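Local coordinates for protein A197 (Sulfolobus turreted icosahedral virus, PDB 2C0N) that is probably a viral glycosyltransferase with the GT-A fold, expected to transfer a sugar from an activated donor to an acceptor, at residues Asp61-Pro66 and Ala170-Asp175. Numbering follows the deposited sequence.
Sequences DEDVVP and AYHFID
Val65 and Tyr171 form the hydrogen-bonded pair of a short antiparallel ladder, the strand segments 64-66 and 170-173 running at 158° to each other. Val65 and Tyr171 exchange two backbone bonds, each 2.9 Å from N to O. The third bond, from Phe173 N to Asp63 O at 2.8 Å, carries the ladder into the turn. Asp63 O is also met by His172 ND1, a weak bond at 3.3 Å, so one carbonyl takes both a backbone and an imidazole N-H. With CG anti to the backbone N (chi1 -158°), the imidazole lies alongside the Asp63 side chain, ring and carboxylate planes 84° apart, and His172 CE1 comes 3.3 Å from Asp63 OD1. That carboxylate has its salt bridge elsewhere: OD2 pairs with Lys92, whose NZ also bonds Phe173 O.

Side-chain packing lines both faces of the ladder. Val64 CG1 meets Ala170 CB at 3.5 Å, while its CG2 lies against the imidazole, which Tyr89 meets edge-to-face; Phe120 backs Val64, Pro66 and Ala170 there. On the other face Val65 CG2 touches Phe173 CE1 at 3.6 Å, and Leu17 and Phe20 of helix 15-23 pack on Val65.

A type I turn from Asp61 to Val64, closed by Val64 N to Asp61 O, presents the Asp63 carbonyl to its two donors. The Asp-Glu-Asp run recalls the acidic DXD motif of GT-A enzymes, though no metal is seen at these acids; the nickel ion of the crystal sits at His198 and His200. Backbone bonds thus fix the turn's carbonyl, while Arg41, Arg14 and Lys92, paired with Asp61, Glu62 and Asp63 in turn, probably offset some of the negative charge.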
loop_
_atom_site.group_PDB
_atom_site.type_symbol
_atom_site.label_atom_id
_atom_site.label_comp_id
_atom_site.label_asym_id
_atom_site.label_seq_id
_atom_site.Cartn_x
_atom_site.Cartn_y
_atom_site.Cartn_z
ATOM N N ASP A 61 -3.147 12.948 -3.208
ATOM C CA ASP A 61 -2.085 12.928 -2.206
ATOM C C ASP A 61 -2.254 11.645 -1.420
ATOM O O ASP A 61 -3.370 11.143 -1.253
ATOM C CB ASP A 61 -2.168 14.130 -1.280
ATOM C CG ASP A 61 -1.592 15.395 -1.891
ATOM O OD1 ASP A 61 -0.903 15.345 -2.940
ATOM O OD2 ASP A 61 -1.834 16.440 -1.283
ATOM N N GLU A 62 -1.137 11.083 -0.981
ATOM C CA GLU A 62 -1.161 9.803 -0.269
ATOM C C GLU A 62 -1.934 9.865 1.070
ATOM O O GLU A 62 -2.302 8.840 1.634
ATOM C CB GLU A 62 0.259 9.312 -0.069
ATOM C CG GLU A 62 0.405 7.994 0.684
ATOM C CD GLU A 62 0.442 8.150 2.197
ATOM O OE1 GLU A 62 0.792 9.262 2.669
ATOM O OE2 GLU A 62 0.106 7.178 2.926
ATOM N N ASP A 63 -2.152 11.067 1.601
ATOM C CA ASP A 63 -2.968 11.208 2.810
ATOM C C ASP A 63 -4.408 11.663 2.542
ATOM O O ASP A 63 -5.114 12.043 3.456
ATOM C CB ASP A 63 -2.284 12.124 3.846
ATOM C CG ASP A 63 -1.851 13.453 3.296
ATOM O OD1 ASP A 63 -2.207 13.761 2.148
ATOM O OD2 ASP A 63 -1.112 14.195 4.054
ATOM N N VAL A 64 -4.832 11.615 1.289
ATOM C CA VAL A 64 -6.188 11.985 0.927
ATOM C C VAL A 64 -6.934 10.732 0.432
ATOM O O VAL A 64 -6.476 10.057 -0.479
ATOM C CB VAL A 64 -6.172 13.115 -0.139
ATOM C CG1 VAL A 64 -7.588 13.398 -0.645
ATOM C CG2 VAL A 64 -5.523 14.389 0.415
ATOM N N VAL A 65 -8.065 10.410 1.068
ATOM C CA VAL A 65 -8.801 9.190 0.783
ATOM C C VAL A 65 -10.223 9.527 0.413
ATOM O O VAL A 65 -11.018 9.905 1.272
ATOM C CB VAL A 65 -8.811 8.207 1.987
ATOM C CG1 VAL A 65 -9.581 6.936 1.632
ATOM C CG2 VAL A 65 -7.416 7.849 2.373
ATOM N N PRO A 66 -10.550 9.420 -0.881
ATOM C CA PRO A 66 -11.887 9.759 -1.298
ATOM C C PRO A 66 -12.977 8.947 -0.651
ATOM O O PRO A 66 -12.832 7.719 -0.421
ATOM C CB PRO A 66 -11.834 9.569 -2.820
ATOM C CG PRO A 66 -10.373 9.742 -3.143
ATOM C CD PRO A 66 -9.694 9.098 -2.036
ATOM N N ALA A 170 -13.338 13.805 0.438
ATOM C CA ALA A 170 -12.302 12.898 0.931
ATOM C C ALA A 170 -11.949 13.166 2.386
ATOM O O ALA A 170 -12.040 14.311 2.854
ATOM C CB ALA A 170 -11.048 13.068 0.061
ATOM N N TYR A 171 -11.449 12.134 3.075
ATOM C CA TYR A 171 -10.790 12.316 4.368
ATOM C C TYR A 171 -9.348 12.755 4.135
ATOM O O TYR A 171 -8.723 12.332 3.153
ATOM C CB TYR A 171 -10.761 10.991 5.133
ATOM C CG TYR A 171 -12.120 10.410 5.328
ATOM C CD1 TYR A 171 -13.066 11.041 6.120
ATOM C CD2 TYR A 171 -12.487 9.260 4.651
ATOM C CE1 TYR A 171 -14.324 10.501 6.279
ATOM C CE2 TYR A 171 -13.723 8.724 4.783
ATOM C CZ TYR A 171 -14.646 9.334 5.586
ATOM O OH TYR A 171 -15.859 8.731 5.640
ATOM N N HIS A 172 -8.798 13.519 5.096
ATOM C CA HIS A 172 -7.420 13.971 5.048
ATOM C C HIS A 172 -6.757 13.408 6.292
ATOM O O HIS A 172 -6.966 13.886 7.383
ATOM C CB HIS A 172 -7.368 15.517 5.026
ATOM C CG HIS A 172 -6.102 16.087 4.482
ATOM N ND1 HIS A 172 -5.144 15.332 3.832
ATOM C CD2 HIS A 172 -5.633 17.354 4.500
ATOM C CE1 HIS A 172 -4.132 16.117 3.498
ATOM N NE2 HIS A 172 -4.419 17.353 3.864
ATOM N N PHE A 173 -6.023 12.334 6.103
ATOM C CA PHE A 173 -5.425 11.615 7.200
ATOM C C PHE A 173 -4.249 12.313 7.802
ATOM O O PHE A 173 -3.414 12.885 7.094
ATOM C CB PHE A 173 -5.041 10.200 6.735
ATOM C CG PHE A 173 -6.175 9.275 6.771
ATOM C CD1 PHE A 173 -7.110 9.229 5.734
ATOM C CD2 PHE A 173 -6.398 8.511 7.891
ATOM C CE1 PHE A 173 -8.229 8.398 5.809
ATOM C CE2 PHE A 173 -7.527 7.685 7.987
ATOM C CZ PHE A 173 -8.461 7.629 6.923
ATOM N N ILE A 174 -4.202 12.283 9.136
ATOM C CA ILE A 174 -3.156 12.904 9.915
ATOM C C ILE A 174 -2.097 11.863 10.244
ATOM O O ILE A 174 -0.921 12.049 9.971
ATOM C CB ILE A 174 -3.707 13.578 11.184
ATOM C CG1 ILE A 174 -4.773 14.624 10.819
ATOM C CG2 ILE A 174 -2.616 14.274 11.948
ATOM C CD1 ILE A 174 -5.702 14.979 12.009
ATOM N N ASP A 175 -2.525 10.755 10.813
ATOM C CA ASP A 175 -1.662 9.603 10.935
ATOM C C ASP A 175 -2.283 8.484 10.124
ATOM O O ASP A 175 -3.042 8.754 9.197
ATOM C CB ASP A 175 -1.337 9.289 12.413
ATOM C CG ASP A 175 -2.518 8.799 13.209
ATOM O OD1 ASP A 175 -3.567 8.615 12.602
ATOM O OD2 ASP A 175 -2.398 8.558 14.452
#